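Side-chain contacts in putative glutathione S-transferase (Corynebacterium glutamicum, PDB 3M1G), which probably acts as a glutathione transferase of the omega-like, ECM4-type branch, forming a dimer of two identical chains: residues G266-I270 and T271-N275; D291-F295 and T296-Q300. All coordinates share one frame; numbering follows the deposited sequence.

Contact 1. Residues G266-I270 and T271-N275; sequences GRNKI and TEMPN
A short 3-10 turn leading into helix 274-284 folds E272 back onto K269 and N268, in the C-terminal helical domain. The carboxylate oxygen E272 OE1 accepts the backbone N-H of K269 at 2.9 Å, nearly straight at 162° and on its anti lone pair, the one turned away from OE2. A second, weak bond reaches the same oxygen from N268 ND2 at 3.3 Å; amide and carboxylate planes stand 70° apart, the two side chains crossing at about a right angle. The other end of the amide is also held, since N268 OD1 accepts from R267 NE at 2.8 Å, lying near the guanidinium plane. That guanidinium meets the selenomethionine M273 at its edge, SE lying 3.8 Å from R267 NH2. Two bends, about CB-CG and CG-SE, bring the selenium to this edge, while NH2 also forms a salt bridge with D224 on helix 209-229. The turn itself is closed by two i to i+3 backbone bonds, E272 N to K269 O and M273 N to I270 O, both 2.9 Å. K269 and T271 run side by side, T271 OG1 resting 3.3 Å from K269 CB. Across the dimer, K269 NZ makes a salt bridge with E272 OE1 of the second subunit, and T271 OG1 is hydrogen-bonded to E272 OE2 of that subunit. The pairing is reciprocal, so each OE1 is gripped by two N-H donors of its own chain, one of them weak, and by a lysine of the other. The whole is a 3-10 turn running into a helix N-terminus, with M273 at the N-cap position and K269, T271 and E272 engaged in a reciprocal subunit interface.

Contact 2. Residues D291-F295 and T296-Q300; sequences DTTDF and TEIKQ
D294 caps the start of helix 295-305: its OD1 accepts the backbone N-H of E297 at 3.1 Å in a nearly straight bond. The donor comes from above the carboxylate plane, 59° out of it. With CG anti to the backbone N (chi1 -172°), the carboxylate swings forward over the first turn. The tight part is the inner side. D294 O accepts the N-H of I298, and I298 CG1 presses on the same oxygen at 3.2 Å. I298 CD1 reaches T293 CG2 at 4.0 Å, and that methyl lies over one face of the F295 ring, 3.8 Å above its plane and offset toward the rim. V253 of helix 243-253 touches both T293 and F295. The looser side carries T296 and E297, both partly exposed. Here the carboxylates of D294 and E297 stack with planes 26° apart, D294 OD2 lying 4.0 Å from E297 OE2, an approach of like charges that is probably eased by N356, whose ND2 bonds D294 OD2; R68 touches E297. K299 lays its CG at 3.4 Å from F295 O, and its NZ is held by the carbonyls of P316 and G318. The result is a classic aspartate N-cap in the GST C-terminal domain, where the capping residue belongs to the loop that feeds the helix.

In the fold
Contacts 1 and 2 come in series along the chain, each at the N-terminal end of a helix: contact 1 leads into helix 274-284, and contact 2 opens the next one, helix 295-305. Their centres lie 20 Å apart, with nearest atoms about 10 Å apart, so they do not touch. Contact 1 faces the second subunit, whereas no other chain of the assembly touches contact 2. Both come near Y259, predicted to lower the pKa of the presumed active-site cysteine, C70: its side chain is about 8 Å from that of I270 and about 7 Å from that of I298. Contact 2 also lies beside Y302, assigned the same predicted role, its side chain about 4 Å from that of I298.

Contact 1. Residues G266-I270 and T271-N275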
ATOM      1  N   GLY A 266       4.109  -4.106  -2.801  1.00 21.52           N
ATOM      2  CA  GLY A 266       4.505  -2.896  -2.065  1.00 21.56           C
ATOM      3  C   GLY A 266       5.667  -2.877  -1.095  1.00 21.39           C
ATOM      4  O   GLY A 266       5.452  -2.672   0.100  1.00 22.94           O
ATOM      5  N   ARG A 267       6.915  -2.953  -1.593  1.00 21.90           N
ATOM      6  CA  ARG A 267       8.061  -2.579  -0.753  1.00 21.38           C
ATOM      7  C   ARG A 267       7.947  -1.101  -0.404  1.00 21.31           C
ATOM      8  O   ARG A 267       8.246  -0.699   0.706  1.00 20.48           O
ATOM      9  CB  ARG A 267       9.413  -2.765  -1.429  1.00 21.54           C
ATOM     10  CG  ARG A 267      10.581  -2.535  -0.450  1.00 21.12           C
ATOM     11  CD  ARG A 267      11.935  -2.568  -1.141  1.00 22.81           C
ATOM     12  NE  ARG A 267      12.126  -1.337  -1.919  1.00 23.77           N
ATOM     13  CZ  ARG A 267      13.144  -1.119  -2.751  1.00 23.79           C
ATOM     14  NH1 ARG A 267      14.048  -2.061  -2.975  1.00 21.55           N
ATOM     15  NH2 ARG A 267      13.231   0.037  -3.403  1.00 22.50           N
ATOM     16  N   ASN A 268       7.537  -0.327  -1.398  1.00 20.87           N
ATOM     17  CA  ASN A 268       7.419   1.110  -1.350  1.00 21.70           C
ATOM     18  C   ASN A 268       6.354   1.465  -2.352  1.00 21.31           C
ATOM     19  O   ASN A 268       6.082   0.671  -3.258  1.00 20.44           O
ATOM     20  CB  ASN A 268       8.692   1.784  -1.863  1.00 22.95           C
ATOM     21  CG  ASN A 268       9.823   1.714  -0.900  1.00 26.41           C
ATOM     22  OD1 ASN A 268      10.826   1.035  -1.159  1.00 30.64           O
ATOM     23  ND2 ASN A 268       9.727   2.490   0.190  1.00 27.19           N
ATOM     24  N   LYS A 269       5.762   2.654  -2.208  1.00 20.87           N
ATOM     25  CA  LYS A 269       4.891   3.182  -3.250  1.00 21.41           C
ATOM     26  C   LYS A 269       5.823   3.837  -4.298  1.00 20.98           C
ATOM     27  O   LYS A 269       6.937   4.262  -3.975  1.00 19.14           O
ATOM     28  CB  LYS A 269       3.896   4.227  -2.712  1.00 21.58           C
ATOM     29  CG  LYS A 269       2.682   3.636  -1.965  1.00 21.95           C
ATOM     30  CD  LYS A 269       1.835   4.688  -1.242  1.00 22.93           C
ATOM     31  CE  LYS A 269       1.068   5.576  -2.251  1.00 22.76           C
ATOM     32  NZ  LYS A 269       0.072   6.479  -1.615  1.00 20.05           N
ATOM     33  N   ILE A 270       5.352   3.947  -5.539  1.00 21.50           N
ATOM     34  CA  ILE A 270       6.108   4.692  -6.538  1.00 21.08           C
ATOM     35  C   ILE A 270       6.300   6.134  -6.095  1.00 21.92           C
ATOM     36  O   ILE A 270       7.342   6.722  -6.374  1.00 22.18           O
ATOM     37  CB  ILE A 270       5.473   4.623  -7.947  1.00 21.23           C
ATOM     38  CG1 ILE A 270       5.399   3.173  -8.452  1.00 23.08           C
ATOM     39  CG2 ILE A 270       6.281   5.479  -8.955  1.00 20.41           C
ATOM     40  CD1 ILE A 270       6.727   2.365  -8.459  1.00 21.11           C
ATOM     41  N   THR A 271       5.319   6.710  -5.386  1.00 23.04           N
ATOM     42  CA  THR A 271       5.451   8.076  -4.826  1.00 23.05           C
ATOM     43  C   THR A 271       6.681   8.238  -3.941  1.00 23.76           C
ATOM     44  O   THR A 271       7.166   9.346  -3.782  1.00 23.52           O
ATOM     45  CB  THR A 271       4.199   8.484  -4.022  1.00 24.13           C
ATOM     46  OG1 THR A 271       4.049   7.563  -2.938  1.00 24.08           O
ATOM     47  CG2 THR A 271       2.912   8.428  -4.960  1.00 22.69           C
ATOM     48  N   GLU A 272       7.230   7.140  -3.414  1.00 23.33           N
ATOM     49  CA  GLU A 272       8.436   7.209  -2.580  1.00 23.34           C
ATOM     50  C   GLU A 272       9.754   6.950  -3.331  1.00 24.00           C
ATOM     51  O   GLU A 272      10.793   6.910  -2.709  1.00 22.91           O
ATOM     52  CB  GLU A 272       8.343   6.183  -1.429  1.00 23.87           C
ATOM     53  CG  GLU A 272       7.101   6.320  -0.544  1.00 23.17           C
ATOM     54  CD  GLU A 272       7.027   5.224   0.513  1.00 25.23           C
ATOM     55  OE1 GLU A 272       6.803   4.022   0.169  1.00 23.57           O
ATOM     56  OE2 GLU A 272       7.234   5.569   1.695  1.00 24.21           O
HETATM   57  N   MSE A 273       9.695   6.747  -4.649  1.00 23.61           N
HETATM   58  CA  MSE A 273      10.866   6.494  -5.489  1.00 24.31           C
HETATM   59  C   MSE A 273      11.033   7.752  -6.348  1.00 24.47           C
HETATM   60  O   MSE A 273      10.309   7.938  -7.327  1.00 24.11           O
HETATM   61  CB  MSE A 273      10.620   5.292  -6.391  1.00 23.92           C
HETATM   62  CG  MSE A 273      10.314   3.968  -5.660  1.00 26.21           C
HETATM   63 SE   MSE A 273      11.863   3.242  -4.792  0.80 27.69          SE
HETATM   64  CE  MSE A 273      12.681   2.419  -6.386  1.00 26.87           C
ATOM     65  N   PRO A 274      11.948   8.635  -5.971  1.00 24.78           N
ATOM     66  CA  PRO A 274      11.846   9.980  -6.531  1.00 24.77           C
ATOM     67  C   PRO A 274      11.986  10.069  -8.050  1.00 23.94           C
ATOM     68  O   PRO A 274      11.213  10.799  -8.676  1.00 22.44           O
ATOM     69  CB  PRO A 274      12.988  10.767  -5.855  1.00 25.48           C
ATOM     70  CG  PRO A 274      13.401   9.972  -4.689  1.00 27.52           C
ATOM     71  CD  PRO A 274      12.938   8.528  -4.888  1.00 26.31           C
ATOM     72  N   ASN A 275      12.966   9.372  -8.632  1.00 22.88           N
ATOM     73  CA  ASN A 275      13.099   9.410 -10.085  1.00 23.08           C
ATOM     74  C   ASN A 275      11.932   8.762 -10.819  1.00 22.63           C
ATOM     75  O   ASN A 275      11.394   9.363 -11.763  1.00 22.20           O
ATOM     76  CB  ASN A 275      14.421   8.829 -10.536  1.00 23.74           C
ATOM     77  CG  ASN A 275      15.572   9.683 -10.106  1.00 26.02           C
ATOM     78  OD1 ASN A 275      15.656  10.835 -10.484  1.00 30.15           O
ATOM     79  ND2 ASN A 275      16.417   9.152  -9.261  1.00 27.99           N
TER

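Contact 2. Residues D291-F295 and T296-Q300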
ATOM      1  N   ASP A 291      -4.505  10.759 -20.792  1.00 22.39           N
ATOM      2  CA  ASP A 291      -5.822  10.882 -21.414  1.00 22.69           C
ATOM      3  C   ASP A 291      -6.300   9.563 -22.002  1.00 22.48           C
ATOM      4  O   ASP A 291      -7.339   9.528 -22.637  1.00 21.99           O
ATOM      5  CB  ASP A 291      -5.878  12.087 -22.419  1.00 23.99           C
ATOM      6  CG  ASP A 291      -4.975  11.909 -23.678  1.00 26.01           C
ATOM      7  OD1 ASP A 291      -4.265  10.876 -23.833  1.00 28.18           O
ATOM      8  OD2 ASP A 291      -4.999  12.844 -24.548  1.00 28.30           O
ATOM      9  N   THR A 292      -5.525   8.481 -21.835  1.00 21.33           N
ATOM     10  CA  THR A 292      -6.018   7.149 -22.123  1.00 20.75           C
ATOM     11  C   THR A 292      -6.064   6.261 -20.830  1.00 21.69           C
ATOM     12  O   THR A 292      -6.263   5.022 -20.915  1.00 21.04           O
ATOM     13  CB  THR A 292      -5.183   6.480 -23.200  1.00 21.35           C
ATOM     14  OG1 THR A 292      -3.831   6.285 -22.751  1.00 20.89           O
ATOM     15  CG2 THR A 292      -5.162   7.348 -24.540  1.00 19.32           C
ATOM     16  N   THR A 293      -5.846   6.887 -19.663  1.00 20.73           N
ATOM     17  CA  THR A 293      -5.729   6.157 -18.392  1.00 21.04           C
ATOM     18  C   THR A 293      -7.014   6.363 -17.586  1.00 21.32           C
ATOM     19  O   THR A 293      -7.304   7.496 -17.163  1.00 20.87           O
ATOM     20  CB  THR A 293      -4.522   6.643 -17.586  1.00 22.18           C
ATOM     21  OG1 THR A 293      -3.336   6.482 -18.368  1.00 20.69           O
ATOM     22  CG2 THR A 293      -4.358   5.854 -16.247  1.00 19.68           C
ATOM     23  N   ASP A 294      -7.782   5.285 -17.425  1.00 21.15           N
ATOM     24  CA  ASP A 294      -9.030   5.308 -16.654  1.00 21.75           C
ATOM     25  C   ASP A 294      -8.815   4.543 -15.345  1.00 21.91           C
ATOM     26  O   ASP A 294      -8.837   3.299 -15.314  1.00 21.69           O
ATOM     27  CB  ASP A 294     -10.188   4.718 -17.468  1.00 20.98           C
ATOM     28  CG  ASP A 294     -11.564   4.894 -16.784  1.00 24.51           C
ATOM     29  OD1 ASP A 294     -11.598   4.822 -15.544  1.00 24.35           O
ATOM     30  OD2 ASP A 294     -12.595   5.089 -17.508  1.00 25.13           O
ATOM     31  N   PHE A 295      -8.587   5.293 -14.274  1.00 21.90           N
ATOM     32  CA  PHE A 295      -8.221   4.682 -12.992  1.00 22.18           C
ATOM     33  C   PHE A 295      -9.357   3.851 -12.399  1.00 22.69           C
ATOM     34  O   PHE A 295      -9.104   2.828 -11.765  1.00 23.58           O
ATOM     35  CB  PHE A 295      -7.751   5.733 -11.998  1.00 21.83           C
ATOM     36  CG  PHE A 295      -6.394   6.294 -12.304  1.00 20.69           C
ATOM     37  CD1 PHE A 295      -5.265   5.545 -12.092  1.00 20.90           C
ATOM     38  CD2 PHE A 295      -6.253   7.589 -12.780  1.00 19.49           C
ATOM     39  CE1 PHE A 295      -4.018   6.070 -12.340  1.00 19.78           C
ATOM     40  CE2 PHE A 295      -5.034   8.115 -13.037  1.00 19.79           C
ATOM     41  CZ  PHE A 295      -3.891   7.349 -12.811  1.00 22.28           C
ATOM     42  N   THR A 296     -10.600   4.261 -12.640  1.00 23.35           N
ATOM     43  CA  THR A 296     -11.760   3.503 -12.154  1.00 23.58           C
ATOM     44  C   THR A 296     -11.856   2.141 -12.799  1.00 23.33           C
ATOM     45  O   THR A 296     -12.059   1.159 -12.108  1.00 22.00           O
ATOM     46  CB  THR A 296     -13.069   4.282 -12.352  1.00 23.12           C
ATOM     47  OG1 THR A 296     -12.976   5.502 -11.617  1.00 22.37           O
ATOM     48  CG2 THR A 296     -14.305   3.483 -11.863  1.00 25.52           C
ATOM     49  N   GLU A 297     -11.694   2.069 -14.129  1.00 23.96           N
ATOM     50  CA  GLU A 297     -11.799   0.784 -14.808  1.00 24.00           C
ATOM     51  C   GLU A 297     -10.607  -0.078 -14.498  1.00 22.83           C
ATOM     52  O   GLU A 297     -10.743  -1.291 -14.389  1.00 24.44           O
ATOM     53  CB  GLU A 297     -11.973   0.947 -16.328  1.00 24.97           C
ATOM     54  CG  GLU A 297     -13.354   1.488 -16.635  1.00 29.42           C
ATOM     55  CD  GLU A 297     -13.796   1.369 -18.072  1.00 34.82           C
ATOM     56  OE1 GLU A 297     -13.096   0.738 -18.879  1.00 37.04           O
ATOM     57  OE2 GLU A 297     -14.895   1.893 -18.378  1.00 40.03           O
ATOM     58  N   ILE A 298      -9.442   0.514 -14.343  1.00 21.40           N
ATOM     59  CA  ILE A 298      -8.265  -0.263 -13.895  1.00 21.70           C
ATOM     60  C   ILE A 298      -8.566  -0.933 -12.523  1.00 22.03           C
ATOM     61  O   ILE A 298      -8.501  -2.165 -12.407  1.00 22.38           O
ATOM     62  CB  ILE A 298      -7.004   0.632 -13.828  1.00 21.78           C
ATOM     63  CG1 ILE A 298      -6.537   1.016 -15.240  1.00 23.02           C
ATOM     64  CG2 ILE A 298      -5.844  -0.017 -12.999  1.00 20.68           C
ATOM     65  CD1 ILE A 298      -5.546   2.184 -15.259  1.00 20.66           C
ATOM     66  N   LYS A 299      -8.942  -0.140 -11.517  1.00 21.26           N
ATOM     67  CA  LYS A 299      -9.153  -0.684 -10.152  1.00 21.36           C
ATOM     68  C   LYS A 299     -10.319  -1.663 -10.079  1.00 22.10           C
ATOM     69  O   LYS A 299     -10.241  -2.718  -9.443  1.00 21.13           O
ATOM     70  CB  LYS A 299      -9.364   0.448  -9.143  1.00 20.78           C
ATOM     71  CG  LYS A 299      -8.126   1.332  -8.913  1.00 21.56           C
ATOM     72  CD  LYS A 299      -8.472   2.570  -8.082  1.00 21.66           C
ATOM     73  CE  LYS A 299      -8.773   2.237  -6.606  1.00 21.50           C
ATOM     74  NZ  LYS A 299      -9.332   3.418  -5.907  1.00 21.21           N
ATOM     75  N   GLN A 300     -11.426  -1.325 -10.747  1.00 23.47           N
ATOM     76  CA  GLN A 300     -12.565  -2.228 -10.763  1.00 23.74           C
ATOM     77  C   GLN A 300     -12.207  -3.588 -11.371  1.00 24.47           C
ATOM     78  O   GLN A 300     -12.611  -4.645 -10.849  1.00 24.84           O
ATOM     79  CB  GLN A 300     -13.733  -1.598 -11.508  1.00 24.42           C
ATOM     80  CG  GLN A 300     -14.370  -0.498 -10.673  1.00 26.47           C
ATOM     81  CD  GLN A 300     -15.565   0.108 -11.369  1.00 30.34           C
ATOM     82  OE1 GLN A 300     -15.799  -0.172 -12.512  1.00 31.69           O
ATOM     83  NE2 GLN A 300     -16.313   0.933 -10.674  1.00 32.92           N
TER